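Local coordinates for protein phospholipase C beta (Meleagris gallopavo, PDB 1JAD) that contributes, through its C-terminal fragment, a long, largely helical coiled-coil domain that pairs with a second copy of itself, at residues 158-161 with 162-165; 147-150 with 151-154; 172-175 with 176-180. All blocks are in the same frame, centred on the assembly; numbering follows the deposited sequence.

Interaction 1: residues 158-161 with 162-165; sequences TSDK and AAQE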
loop_
_atom_site.group_PDB
_atom_site.type_symbol
_atom_site.label_atom_id
_atom_site.label_comp_id
_atom_site.label_asym_id
_atom_site.label_seq_id
_atom_site.Cartn_x
_atom_site.Cartn_y
_atom_site.Cartn_z
ATOM N N THR A 158 -55.108 3.187 -26.599
ATOM C CA THR A 158 -56.137 3.193 -25.573
ATOM C C THR A 158 -56.641 4.611 -25.416
ATOM O O THR A 158 -55.893 5.503 -25.013
ATOM C CB THR A 158 -55.587 2.723 -24.233
ATOM O OG1 THR A 158 -55.078 1.395 -24.372
ATOM C CG2 THR A 158 -56.680 2.737 -23.180
ATOM N N SER A 159 -57.912 4.820 -25.739
ATOM C CA SER A 159 -58.499 6.146 -25.638
ATOM C C SER A 159 -59.504 6.256 -24.505
ATOM O O SER A 159 -60.577 6.832 -24.677
ATOM C CB SER A 159 -59.158 6.529 -26.962
ATOM O OG SER A 159 -58.187 6.662 -27.987
ATOM N N ASP A 160 -59.152 5.701 -23.347
ATOM C CA ASP A 160 -60.020 5.749 -22.173
ATOM C C ASP A 160 -59.212 6.098 -20.927
ATOM O O ASP A 160 -58.399 5.297 -20.469
ATOM C CB ASP A 160 -60.712 4.408 -21.958
ATOM C CG ASP A 160 -61.655 4.438 -20.782
ATOM O OD1 ASP A 160 -62.582 5.277 -20.803
ATOM O OD2 ASP A 160 -61.474 3.642 -19.836
ATOM N N LYS A 161 -59.448 7.287 -20.378
ATOM C CA LYS A 161 -58.721 7.744 -19.195
ATOM C C LYS A 161 -58.422 6.676 -18.148
ATOM O O LYS A 161 -57.320 6.127 -18.122
ATOM C CB LYS A 161 -59.453 8.921 -18.537
ATOM C CG LYS A 161 -59.219 10.268 -19.222
ATOM C CD LYS A 161 -59.630 10.256 -20.688
ATOM C CE LYS A 161 -59.314 11.589 -21.359
ATOM N NZ LYS A 161 -59.657 11.585 -22.812
ATOM N N ALA A 162 -59.393 6.386 -17.290
ATOM C CA ALA A 162 -59.217 5.391 -16.234
ATOM C C ALA A 162 -58.296 4.256 -16.660
ATOM O O ALA A 162 -57.506 3.756 -15.860
ATOM C CB ALA A 162 -60.565 4.830 -15.810
ATOM N N ALA A 163 -58.402 3.856 -17.925
ATOM C CA ALA A 163 -57.581 2.780 -18.465
ATOM C C ALA A 163 -56.117 3.180 -18.588
ATOM O O ALA A 163 -55.241 2.565 -17.978
ATOM C CB ALA A 163 -58.115 2.359 -19.821
ATOM N N GLN A 164 -55.858 4.215 -19.378
ATOM C CA GLN A 164 -54.500 4.686 -19.584
ATOM C C GLN A 164 -53.801 5.145 -18.301
ATOM O O GLN A 164 -52.573 5.160 -18.229
ATOM C CB GLN A 164 -54.496 5.794 -20.644
ATOM C CG GLN A 164 -55.588 6.830 -20.491
ATOM C CD GLN A 164 -55.544 7.894 -21.583
ATOM O OE1 GLN A 164 -55.637 7.589 -22.775
ATOM N NE2 GLN A 164 -55.404 9.152 -21.175
ATOM N N GLU A 165 -54.578 5.494 -17.282
ATOM C CA GLU A 165 -54.004 5.937 -16.017
ATOM C C GLU A 165 -53.442 4.711 -15.325
ATOM O O GLU A 165 -52.354 4.750 -14.756
ATOM C CB GLU A 165 -55.078 6.588 -15.146
ATOM C CG GLU A 165 -56.000 7.506 -15.943
ATOM C CD GLU A 165 -55.255 8.577 -16.731
ATOM O OE1 GLU A 165 -55.877 9.191 -17.629
ATOM O OE2 GLU A 165 -54.059 8.817 -16.445
#
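The first turn of helix 161-245, where the chain reverses after helix 75-155, brings D160 against A163 and Q164 and T158 against A163. The N-H of Q164 reaches D160 O at 3.0 Å in a nearly straight bond (165°), its nitrogen lying almost on the line of the carbonyl. A163 N also approaches D160 O, but only as a weak, less certain bond. Q164, buried, packs its long side chain on M154 and M155 of helix 75-155.

The small A163 suits this tight turn: its CB lies 3.7 Å from T158 CG2. With chi1 at -60°, T158 turns this methyl away from its own backbone N and onto the alanine. The aspartate adds its side chain, D160 OD2 lying 3.6 Å from A163 CB.

One turn apart, K161 and E165 run side by side in the same direction. The K161 CB methylene lies 3.7 Å from the carboxylate oxygen E165 OE1, a van der Waals contact, while K161 NZ stays 6.8 Å from E165 OE1, too far for a salt bridge. K161 also packs on L72 of the second subunit. The D160 carbonyl accepting the amide four residues on is the ordinary opening bond of an alpha helix, here following the turn between two long antiparallel helices.

Interaction 2: residues 147-150 with 151-154; sequences RLDR and IQVM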
loop_
_atom_site.group_PDB
_atom_site.type_symbol
_atom_site.label_atom_id
_atom_site.label_comp_id
_atom_site.label_asym_id
_atom_site.label_seq_id
_atom_site.Cartn_x
_atom_site.Cartn_y
_atom_site.Cartn_z
ATOM N N ARG A 147 -39.449 4.087 -20.940
ATOM C CA ARG A 147 -40.639 4.508 -20.213
ATOM C C ARG A 147 -41.459 5.463 -21.070
ATOM O O ARG A 147 -42.650 5.215 -21.307
ATOM C CB ARG A 147 -40.249 5.198 -18.904
ATOM C CG ARG A 147 -41.395 5.388 -17.922
ATOM C CD ARG A 147 -40.950 6.293 -16.783
ATOM N NE ARG A 147 -40.788 7.675 -17.232
ATOM C CZ ARG A 147 -41.798 8.529 -17.373
ATOM N NH1 ARG A 147 -43.036 8.134 -17.094
ATOM N NH2 ARG A 147 -41.579 9.772 -17.794
ATOM N N LEU A 148 -40.834 6.546 -21.543
ATOM C CA LEU A 148 -41.554 7.511 -22.373
ATOM C C LEU A 148 -42.218 6.824 -23.559
ATOM O O LEU A 148 -43.385 7.079 -23.858
ATOM C CB LEU A 148 -40.634 8.614 -22.930
ATOM C CG LEU A 148 -40.176 9.867 -22.180
ATOM C CD1 LEU A 148 -41.362 10.456 -21.442
ATOM C CD2 LEU A 148 -39.091 9.551 -21.219
ATOM N N ASP A 149 -41.457 5.967 -24.238
ATOM C CA ASP A 149 -41.953 5.256 -25.415
ATOM C C ASP A 149 -43.118 4.312 -25.086
ATOM O O ASP A 149 -44.103 4.254 -25.827
ATOM C CB ASP A 149 -40.806 4.486 -26.079
ATOM C CG ASP A 149 -41.193 3.910 -27.432
ATOM O OD1 ASP A 149 -41.853 2.846 -27.481
ATOM O OD2 ASP A 149 -40.853 4.540 -28.459
ATOM N N ARG A 150 -43.017 3.580 -23.978
ATOM C CA ARG A 150 -44.101 2.686 -23.602
ATOM C C ARG A 150 -45.370 3.496 -23.386
ATOM O O ARG A 150 -46.457 3.074 -23.782
ATOM C CB ARG A 150 -43.742 1.915 -22.338
ATOM C CG ARG A 150 -42.671 0.861 -22.543
ATOM C CD ARG A 150 -42.105 0.441 -21.197
ATOM N NE ARG A 150 -40.985 -0.492 -21.297
ATOM C CZ ARG A 150 -40.164 -0.761 -20.286
ATOM N NH1 ARG A 150 -40.343 -0.162 -19.108
ATOM N NH2 ARG A 150 -39.164 -1.618 -20.446
ATOM N N ILE A 151 -45.238 4.664 -22.760
ATOM C CA ILE A 151 -46.400 5.516 -22.527
ATOM C C ILE A 151 -46.963 5.965 -23.866
ATOM O O ILE A 151 -48.156 5.805 -24.130
ATOM C CB ILE A 151 -46.042 6.781 -21.722
ATOM C CG1 ILE A 151 -45.653 6.417 -20.288
ATOM C CG2 ILE A 151 -47.208 7.753 -21.748
ATOM C CD1 ILE A 151 -46.736 5.760 -19.502
ATOM N N GLN A 152 -46.101 6.532 -24.711
ATOM C CA GLN A 152 -46.511 7.008 -26.034
ATOM C C GLN A 152 -47.320 5.930 -26.767
ATOM O O GLN A 152 -48.494 6.133 -27.066
ATOM C CB GLN A 152 -45.277 7.411 -26.853
ATOM C CG GLN A 152 -45.584 8.108 -28.169
ATOM C CD GLN A 152 -44.338 8.678 -28.851
ATOM O OE1 GLN A 152 -43.374 7.952 -29.125
ATOM N NE2 GLN A 152 -44.357 9.984 -29.135
ATOM N N VAL A 153 -46.701 4.787 -27.046
ATOM C CA VAL A 153 -47.384 3.689 -27.720
ATOM C C VAL A 153 -48.716 3.349 -27.039
ATOM O O VAL A 153 -49.710 3.049 -27.701
ATOM C CB VAL A 153 -46.501 2.416 -27.738
ATOM C CG1 VAL A 153 -47.325 1.206 -28.164
ATOM C CG2 VAL A 153 -45.347 2.601 -28.701
HETATM N N MSE A 154 -48.736 3.409 -25.714
HETATM C CA MSE A 154 -49.943 3.086 -24.964
HETATM C C MSE A 154 -51.091 4.064 -25.233
HETATM O O MSE A 154 -52.165 3.655 -25.695
HETATM C CB MSE A 154 -49.616 3.016 -23.455
HETATM C CG MSE A 154 -50.761 2.543 -22.561
HETATM SE SE MSE A 154 -51.998 3.805 -22.127
HETATM C CE MSE A 154 -51.112 4.696 -20.834
#
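Packing of i to i+4 neighbours along the last turns of helix 75-155 sets I151 on the carbonyl of R147 and V153 beside D149, close to the tip of the long helical pair. Four consecutive backbone bonds carry it: I151 N to R147 O (3.0 Å), Q152 N to L148 O (2.9 Å), V153 N to D149 O (2.9 Å) and M154 N to R150 O (3.0 Å). The last is the most bent, at 145°.

With its CG1 beside the backbone N (chi1 -68°), I151 leans back along the helix, and CG1 comes to 3.4 Å from R147 O. A long aliphatic side chain suits this partly exposed place, where it can lie against a carbonyl of the preceding turn. This is an antiparallel helix pair, and the inward side of the helix meets helix 161-245: M154, modelled as selenomethionine, packs its flexible chain on Q164 and L167. R147 belongs to the same side. Its guanidinium forms a salt bridge with E144 and a weak hydrogen bond, doubtful in its detail, with N172, while the arginine also packs on M85 of the second subunit, so a buried charge is held by polar partners.

On the exposed side V153 CG2 touches D149 OD1 at 3.7 Å, a van der Waals contact; the acid is exposed, and its carboxylate can probably be solvated.

Interaction 3: residues 172-175 with 176-180; sequences NNSH and IQEVV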
loop_
_atom_site.group_PDB
_atom_site.type_symbol
_atom_site.label_atom_id
_atom_site.label_comp_id
_atom_site.label_asym_id
_atom_site.label_seq_id
_atom_site.Cartn_x
_atom_site.Cartn_y
_atom_site.Cartn_z
ATOM N N ASN A 172 -44.892 3.456 -15.223
ATOM C CA ASN A 172 -44.067 4.281 -14.348
ATOM C C ASN A 172 -43.506 3.460 -13.206
ATOM O O ASN A 172 -42.339 3.583 -12.864
ATOM C CB ASN A 172 -44.876 5.444 -13.784
ATOM C CG ASN A 172 -45.307 6.402 -14.853
ATOM O OD1 ASN A 172 -44.475 6.938 -15.579
ATOM N ND2 ASN A 172 -46.613 6.628 -14.966
ATOM N N ASN A 173 -44.354 2.625 -12.620
ATOM C CA ASN A 173 -43.958 1.758 -11.513
ATOM C C ASN A 173 -42.790 0.884 -11.931
ATOM O O ASN A 173 -41.796 0.764 -11.212
ATOM C CB ASN A 173 -45.128 0.870 -11.115
ATOM C CG ASN A 173 -44.747 -0.157 -10.081
ATOM O OD1 ASN A 173 -45.567 -0.993 -9.689
ATOM N ND2 ASN A 173 -43.497 -0.103 -9.624
ATOM N N SER A 174 -42.933 0.266 -13.099
ATOM C CA SER A 174 -41.903 -0.591 -13.664
ATOM C C SER A 174 -40.563 0.133 -13.692
ATOM O O SER A 174 -39.567 -0.356 -13.160
ATOM C CB SER A 174 -42.291 -0.988 -15.099
ATOM O OG SER A 174 -41.186 -1.553 -15.808
ATOM N N HIS A 175 -40.563 1.302 -14.329
ATOM C CA HIS A 175 -39.378 2.130 -14.492
ATOM C C HIS A 175 -38.607 2.376 -13.207
ATOM O O HIS A 175 -37.436 2.014 -13.092
ATOM C CB HIS A 175 -39.766 3.476 -15.100
ATOM C CG HIS A 175 -38.643 4.468 -15.111
ATOM N ND1 HIS A 175 -37.495 4.284 -15.855
ATOM C CD2 HIS A 175 -38.471 5.630 -14.434
ATOM C CE1 HIS A 175 -36.667 5.290 -15.634
ATOM N NE2 HIS A 175 -37.235 6.120 -14.777
ATOM N N ILE A 176 -39.264 3.014 -12.249
ATOM C CA ILE A 176 -38.634 3.310 -10.977
ATOM C C ILE A 176 -37.990 2.075 -10.375
ATOM O O ILE A 176 -36.812 2.095 -10.025
ATOM C CB ILE A 176 -39.651 3.891 -9.974
ATOM C CG1 ILE A 176 -40.183 5.222 -10.501
ATOM C CG2 ILE A 176 -38.996 4.106 -8.633
ATOM C CD1 ILE A 176 -41.165 5.941 -9.578
ATOM N N GLN A 177 -38.745 0.987 -10.263
ATOM C CA GLN A 177 -38.184 -0.222 -9.664
ATOM C C GLN A 177 -37.092 -0.829 -10.510
ATOM O O GLN A 177 -36.096 -1.322 -9.997
ATOM C CB GLN A 177 -39.270 -1.266 -9.408
ATOM C CG GLN A 177 -40.377 -0.762 -8.512
ATOM C CD GLN A 177 -41.062 -1.881 -7.780
ATOM O OE1 GLN A 177 -42.075 -1.676 -7.102
ATOM N NE2 GLN A 177 -40.501 -3.080 -7.889
ATOM N N GLU A 178 -37.264 -0.787 -11.816
ATOM C CA GLU A 178 -36.235 -1.355 -12.658
ATOM C C GLU A 178 -34.911 -0.579 -12.541
ATOM O O GLU A 178 -33.843 -1.203 -12.639
ATOM C CB GLU A 178 -36.704 -1.423 -14.109
ATOM C CG GLU A 178 -35.757 -2.196 -14.997
ATOM C CD GLU A 178 -36.321 -2.438 -16.381
ATOM O OE1 GLU A 178 -35.624 -3.074 -17.202
ATOM O OE2 GLU A 178 -37.459 -1.992 -16.647
ATOM N N VAL A 179 -34.954 0.747 -12.317
ATOM C CA VAL A 179 -33.684 1.490 -12.180
ATOM C C VAL A 179 -33.034 1.119 -10.851
ATOM O O VAL A 179 -31.834 0.899 -10.791
ATOM C CB VAL A 179 -33.824 3.068 -12.224
ATOM C CG1 VAL A 179 -34.650 3.498 -13.417
ATOM C CG2 VAL A 179 -34.392 3.602 -10.916
ATOM N N VAL A 180 -33.834 1.039 -9.791
ATOM C CA VAL A 180 -33.332 0.672 -8.469
ATOM C C VAL A 180 -32.690 -0.711 -8.477
ATOM O O VAL A 180 -31.566 -0.910 -8.002
ATOM C CB VAL A 180 -34.476 0.681 -7.411
ATOM C CG1 VAL A 180 -33.992 0.066 -6.082
ATOM C CG2 VAL A 180 -34.924 2.119 -7.174
#
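Backbone bonds of regular alpha-helical spacing tie N172-H175 to I176-V179, and they place H175 against V179 and N173 against Q177. The carbonyls of N172, N173, S174 and H175 receive the N-H groups of I176, Q177, E178 and V179; the shortest of these bonds runs from E178 N to S174 O at 2.7 Å.

Among the side chains, the aromatic contact lies on the buried side. V179 CG1 sits over one face of the H175 imidazole, 3.9 Å from the ring centroid and 29° off the ring normal, which makes a CH-pi contact; its nearest ring atom is H175 CE1, at 3.5 Å. The ring reaches this methyl because H175 CG stands opposite its own backbone N (chi1 171°) and chi2 turns one face of the ring to V179 CG1. An imidazole suits the site: it offers an apolar face to V179, yet as a polar group it fits among E144 and R147 of helix 75-155 and E92 of the second subunit. I176 packs on T231 and V180 on L227, both of that second subunit.

Polar contacts line the outer side. N173 ND2 gives a weak hydrogen bond to Q177 OE1 at 3.3 Å, the two amide planes standing 58° apart. Next to them, S174 OG and E178 OE2 approach only to 3.8 Å, too long for a hydrogen bond.

The chemistry thus divides round the helix: branched aliphatic groups and an imidazole serve the helical and subunit interfaces, whereas the exposed amides make a long bond that probably adds little to what the backbone already secures.

Interaction 1 is a surface contact at the tip, whereas interactions 2 and 3 are partly buried and lie deeper along the two long helices. Interactions 1 and 3 share helix 161-245; interaction 2 lies on the partner helix 75-155 and touches both. It meets interaction 3 where R147 CD lies 3.4 Å from H175 CG and where R150 NH1 approaches S174 OG at 3.7 Å. Interactions 1 and 3 are about 21 Å apart between centres, without touching. Chemistry follows place: polar and small residues at the chain reversal, a buried arginine with polar partners on one helix, and aliphatic and imidazole groups at the helical and subunit interfaces on the other. All three also touch the second subunit.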